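Local structure of indole-3-pyruvate decarboxylase (Azospirillum brasilense, 2NXW) at residues His63-Ser66 with Ala70-Phe73; Ala79-Thr84 with Lys441-Val446. The protein catalyses the thiamine diphosphate- and magnesium-dependent decarboxylation of indole-3-pyruvate to indole-3-acetaldehyde, a step in the biosynthesis of the plant hormone auxin. One frame throughout, in Å; residues are numbered along the deposited sequence.

Contact 1: residues His63-Ser66 with Ala70-Phe73; sequences HTLS and AVGF
Leu65 lays its side chain against the first turns of helix 68-82, overlapping Ala70 and Val71. The nearest approach is made by one methyl: Leu65 CD1 sits 3.4 Å from the backbone oxygen Ala70 O, a van der Waals touch of a methyl on a peptide carbonyl. The same methyl reaches Ala70 CB at 4.0 Å and passes 3.9 Å from Val71 N, so it rests on the peptide joining the two helix residues. Further back, Leu65 CB meets one branch of the valine, Val71 CG2, at 4.2 Å. Leu65 puts CG anti to its own carbonyl carbon (chi1 -70°), and from there the extended chi2 of 171° carries CD1 forward to the helix. Val71 turns CG2 to the leucine while CG1 stands anti to the backbone N. The contact is held by van der Waals packing alone, partly against the helix backbone, and all three residues are buried.

Ser66, just beyond, points its CB away from the helix segment; its OG is hydrogen-bonded to Asn461 and to Gln453 of the second subunit. Helix 462-465 also packs on Leu65 through Leu465, and helix 427-437 reaches Ala70 through Pro429. The contact thus spans the short connection from strand 62-64, an outermost strand of the parallel sheet within this chain, to helix 68-82, with Val71 also resting on Ile42 in the loop after the adjacent strand 39-41.

Contact 2: residues Ala79-Thr84 with Lys441-Val446; sequences ARYSST and KRILTV
A chi1 of -170°, which sets CG opposite the backbone N, swings the Tyr81 ring out from the last turn of helix 68-82 toward the start of strand 443-448, while Ile443 holds its CG1 branch at chi1 -54° and turns CD1 back at chi2 -60° to meet it. The two touch through one ring carbon: Tyr81 CE1 lies 4.2 Å from Ile443 CD1, the methyl coming at the ring obliquely. The phenol end goes further, to Lys441, just ahead of the strand, where Tyr81 OH stands 3.9 Å from Lys441 CB and 4.1 Å from Lys441 CG. These are contacts of an oxygen with methylene groups, and the long axes of the two side chains cross at about a right angle. Lys441 begins by pointing at the helix, but its chain bends at chi2 and chi4 and takes NZ away, leaving only its base against the tyrosine.

The overlap is small, burying 87 Å² in all, and the backbones stay well apart: Tyr81 CA and Ile443 CA are 10.9 Å from each other. Much of the tyrosine's setting comes from elsewhere, since Ala434 and Val437 of helix 427-437 and Leu395 of strand 395-398 also touch it. Behind it the helix is finishing, with Ser83 at positive phi and Thr84 N bonded back to Ala79 O at 3.1 Å. The arrangement joins two domains of one subunit, a helix of the N-terminal thiamine diphosphate-binding domain meeting the beginning of an inner strand of the C-terminal one. The two domains share the parallel alpha/beta fold of thiamine diphosphate enzymes, and here they pack within one subunit, whereas the cofactor in this family binds between such domains of different subunits.

Helix 68-82 ties the two contacts together. Contact 1 packs its beginning against the loop that follows strand 62-64, within the N-terminal domain, and contact 2 sets its far end against the C-terminal domain; their centres are 15 Å apart and their nearest atoms about 7 Å, without touching. Helix 427-437 runs beside both, packing on Ala70 at one and on Tyr81 at the other. Contact 1 is the one near the cofactor: the side chain of Val71 is about 5 Å from that of Glu68, which lines the thiamine diphosphate pocket, and about 9 Å from a bound thiamine diphosphate. Contact 2 lies away from the cofactor and metal sites, although strand 443-448 leads on to the magnesium ligand Asp449.

Contact 1: residues His63-Ser66 with Ala70-Phe73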
loop_
_atom_site.group_PDB
_atom_site.type_symbol
_atom_site.label_atom_id
_atom_site.label_comp_id
_atom_site.label_asym_id
_atom_site.label_seq_id
_atom_site.Cartn_x
_atom_site.Cartn_y
_atom_site.Cartn_z
ATOM N N HIS A 63 -13.029 29.742 -21.964
ATOM C CA HIS A 63 -14.372 29.179 -22.042
ATOM C C HIS A 63 -14.802 28.590 -20.717
ATOM O O HIS A 63 -14.150 27.679 -20.200
ATOM C CB HIS A 63 -14.424 28.065 -23.089
ATOM C CG HIS A 63 -13.999 28.496 -24.452
ATOM N ND1 HIS A 63 -14.489 29.638 -25.053
ATOM C CD2 HIS A 63 -13.143 27.937 -25.338
ATOM C CE1 HIS A 63 -13.948 29.762 -26.253
ATOM N NE2 HIS A 63 -13.130 28.746 -26.452
ATOM N N THR A 64 -15.891 29.095 -20.157
ATOM C CA THR A 64 -16.365 28.522 -18.907
ATOM C C THR A 64 -17.461 27.512 -19.190
ATOM O O THR A 64 -18.115 27.544 -20.240
ATOM C CB THR A 64 -16.887 29.595 -17.927
ATOM O OG1 THR A 64 -17.992 30.305 -18.505
ATOM C CG2 THR A 64 -15.765 30.576 -17.586
ATOM N N LEU A 65 -17.614 26.573 -18.267
ATOM C CA LEU A 65 -18.652 25.566 -18.383
ATOM C C LEU A 65 -19.428 25.552 -17.073
ATOM O O LEU A 65 -19.148 26.342 -16.176
ATOM C CB LEU A 65 -18.025 24.208 -18.705
ATOM C CG LEU A 65 -17.460 24.218 -20.136
ATOM C CD1 LEU A 65 -16.648 22.976 -20.403
ATOM C CD2 LEU A 65 -18.616 24.321 -21.131
ATOM N N SER A 66 -20.415 24.677 -16.959
ATOM C CA SER A 66 -21.235 24.626 -15.766
ATOM C C SER A 66 -20.685 23.844 -14.585
ATOM O O SER A 66 -20.781 24.290 -13.439
ATOM C CB SER A 66 -22.600 24.021 -16.108
ATOM O OG SER A 66 -23.281 24.798 -17.084
ATOM N N ALA A 70 -17.197 18.577 -16.907
ATOM C CA ALA A 70 -17.206 19.081 -18.279
ATOM C C ALA A 70 -15.948 19.892 -18.615
ATOM O O ALA A 70 -15.498 19.890 -19.754
ATOM C CB ALA A 70 -18.457 19.920 -18.509
ATOM N N VAL A 71 -15.394 20.597 -17.633
ATOM C CA VAL A 71 -14.164 21.358 -17.885
ATOM C C VAL A 71 -13.063 20.376 -18.283
ATOM O O VAL A 71 -12.343 20.574 -19.269
ATOM C CB VAL A 71 -13.732 22.128 -16.623
ATOM C CG1 VAL A 71 -12.330 22.728 -16.806
ATOM C CG2 VAL A 71 -14.747 23.241 -16.335
ATOM N N GLY A 72 -12.948 19.291 -17.518
ATOM C CA GLY A 72 -11.941 18.284 -17.798
ATOM C C GLY A 72 -12.171 17.552 -19.108
ATOM O O GLY A 72 -11.240 17.363 -19.899
ATOM N N PHE A 73 -13.413 17.142 -19.351
ATOM C CA PHE A 73 -13.733 16.437 -20.587
ATOM C C PHE A 73 -13.529 17.320 -21.825
ATOM O O PHE A 73 -13.058 16.841 -22.862
ATOM C CB PHE A 73 -15.189 15.947 -20.570
ATOM C CG PHE A 73 -15.480 14.864 -19.544
ATOM C CD1 PHE A 73 -14.620 13.775 -19.375
ATOM C CD2 PHE A 73 -16.664 14.903 -18.806
ATOM C CE1 PHE A 73 -14.944 12.735 -18.484
ATOM C CE2 PHE A 73 -17.001 13.873 -17.920
ATOM C CZ PHE A 73 -16.143 12.788 -17.759
#

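Contact 2: residues Ala79-Thr84 with Lys441-Val446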
loop_
_atom_site.group_PDB
_atom_site.type_symbol
_atom_site.label_atom_id
_atom_site.label_comp_id
_atom_site.label_asym_id
_atom_site.label_seq_id
_atom_site.Cartn_x
_atom_site.Cartn_y
_atom_site.Cartn_z
ATOM N N ALA A 79 -7.633 18.625 -26.648
ATOM C CA ALA A 79 -6.299 18.066 -26.826
ATOM C C ALA A 79 -6.341 16.992 -27.904
ATOM O O ALA A 79 -5.501 16.955 -28.801
ATOM C CB ALA A 79 -5.799 17.468 -25.510
ATOM N N ARG A 80 -7.338 16.118 -27.829
ATOM C CA ARG A 80 -7.463 15.049 -28.803
ATOM C C ARG A 80 -7.755 15.582 -30.195
ATOM O O ARG A 80 -7.231 15.068 -31.182
ATOM C CB ARG A 80 -8.595 14.102 -28.401
ATOM C CG ARG A 80 -8.365 13.388 -27.094
ATOM C CD ARG A 80 -9.450 12.343 -26.846
ATOM N NE ARG A 80 -9.486 11.945 -25.447
ATOM C CZ ARG A 80 -9.968 10.787 -25.008
ATOM N NH1 ARG A 80 -10.443 9.892 -25.867
ATOM N NH2 ARG A 80 -10.005 10.541 -23.709
ATOM N N TYR A 81 -8.596 16.608 -30.276
ATOM C CA TYR A 81 -8.985 17.155 -31.563
ATOM C C TYR A 81 -7.808 17.653 -32.391
ATOM O O TYR A 81 -7.725 17.372 -33.588
ATOM C CB TYR A 81 -9.989 18.299 -31.374
ATOM C CG TYR A 81 -10.622 18.758 -32.675
ATOM C CD1 TYR A 81 -11.767 18.132 -33.177
ATOM C CD2 TYR A 81 -10.043 19.778 -33.431
ATOM C CE1 TYR A 81 -12.321 18.511 -34.409
ATOM C CE2 TYR A 81 -10.587 20.161 -34.660
ATOM C CZ TYR A 81 -11.725 19.521 -35.142
ATOM O OH TYR A 81 -12.253 19.871 -36.364
ATOM N N SER A 82 -6.899 18.374 -31.743
ATOM C CA SER A 82 -5.745 18.954 -32.432
ATOM C C SER A 82 -4.401 18.311 -32.091
ATOM O O SER A 82 -3.353 18.835 -32.489
ATOM C CB SER A 82 -5.686 20.453 -32.123
ATOM O OG SER A 82 -6.867 21.118 -32.547
ATOM N N SER A 83 -4.425 17.186 -31.382
ATOM C CA SER A 83 -3.209 16.477 -30.955
ATOM C C SER A 83 -2.244 17.460 -30.306
ATOM O O SER A 83 -1.063 17.534 -30.650
ATOM C CB SER A 83 -2.538 15.761 -32.140
ATOM O OG SER A 83 -3.360 14.694 -32.606
ATOM N N THR A 84 -2.764 18.224 -29.356
ATOM C CA THR A 84 -1.965 19.217 -28.658
ATOM C C THR A 84 -2.289 19.187 -27.167
ATOM O O THR A 84 -2.904 18.229 -26.684
ATOM C CB THR A 84 -2.225 20.622 -29.259
ATOM O OG1 THR A 84 -1.267 21.555 -28.743
ATOM C CG2 THR A 84 -3.627 21.109 -28.933
ATOM N N LYS A 441 -16.214 23.732 -37.601
ATOM C CA LYS A 441 -16.586 22.398 -38.057
ATOM C C LYS A 441 -17.564 21.865 -37.020
ATOM O O LYS A 441 -17.266 21.830 -35.824
ATOM C CB LYS A 441 -15.359 21.488 -38.158
ATOM C CG LYS A 441 -14.353 21.921 -39.238
ATOM C CD LYS A 441 -14.929 21.774 -40.636
ATOM C CE LYS A 441 -13.844 21.938 -41.704
ATOM N NZ LYS A 441 -13.344 23.349 -41.832
ATOM N N ARG A 442 -18.740 21.474 -37.481
ATOM C CA ARG A 442 -19.772 20.996 -36.585
ATOM C C ARG A 442 -19.452 19.614 -36.044
ATOM O O ARG A 442 -18.903 18.776 -36.751
ATOM C CB ARG A 442 -21.104 20.993 -37.322
ATOM C CG ARG A 442 -22.298 21.109 -36.423
ATOM C CD ARG A 442 -23.566 21.411 -37.222
ATOM N NE ARG A 442 -24.592 21.914 -36.332
ATOM C CZ ARG A 442 -25.872 22.109 -36.650
ATOM N NH1 ARG A 442 -26.318 21.842 -37.881
ATOM N NH2 ARG A 442 -26.709 22.550 -35.725
ATOM N N ILE A 443 -19.801 19.384 -34.784
ATOM C CA ILE A 443 -19.539 18.095 -34.165
ATOM C C ILE A 443 -20.861 17.376 -33.931
ATOM O O ILE A 443 -21.866 18.001 -33.586
ATOM C CB ILE A 443 -18.794 18.286 -32.815
ATOM C CG1 ILE A 443 -17.525 19.130 -33.025
ATOM C CG2 ILE A 443 -18.424 16.928 -32.222
ATOM C CD1 ILE A 443 -16.502 18.539 -33.989
ATOM N N LEU A 444 -20.860 16.073 -34.197
ATOM C CA LEU A 444 -22.037 15.240 -33.961
ATOM C C LEU A 444 -21.761 14.450 -32.689
ATOM O O LEU A 444 -20.774 13.721 -32.601
ATOM C CB LEU A 444 -22.258 14.267 -35.121
ATOM C CG LEU A 444 -23.314 13.175 -34.893
ATOM C CD1 LEU A 444 -24.677 13.809 -34.642
ATOM C CD2 LEU A 444 -23.356 12.256 -36.112
ATOM N N THR A 445 -22.625 14.616 -31.702
ATOM C CA THR A 445 -22.468 13.896 -30.446
ATOM C C THR A 445 -23.537 12.820 -30.314
ATOM O O THR A 445 -24.699 13.072 -30.612
ATOM C CB THR A 445 -22.622 14.852 -29.261
ATOM O OG1 THR A 445 -21.609 15.860 -29.341
ATOM C CG2 THR A 445 -22.490 14.111 -27.937
ATOM N N VAL A 446 -23.130 11.620 -29.903
ATOM C CA VAL A 446 -24.091 10.544 -29.636
ATOM C C VAL A 446 -23.955 10.231 -28.137
ATOM O O VAL A 446 -22.848 10.124 -27.601
ATOM C CB VAL A 446 -23.862 9.282 -30.512
ATOM C CG1 VAL A 446 -24.146 9.621 -31.982
ATOM C CG2 VAL A 446 -22.455 8.755 -30.342
#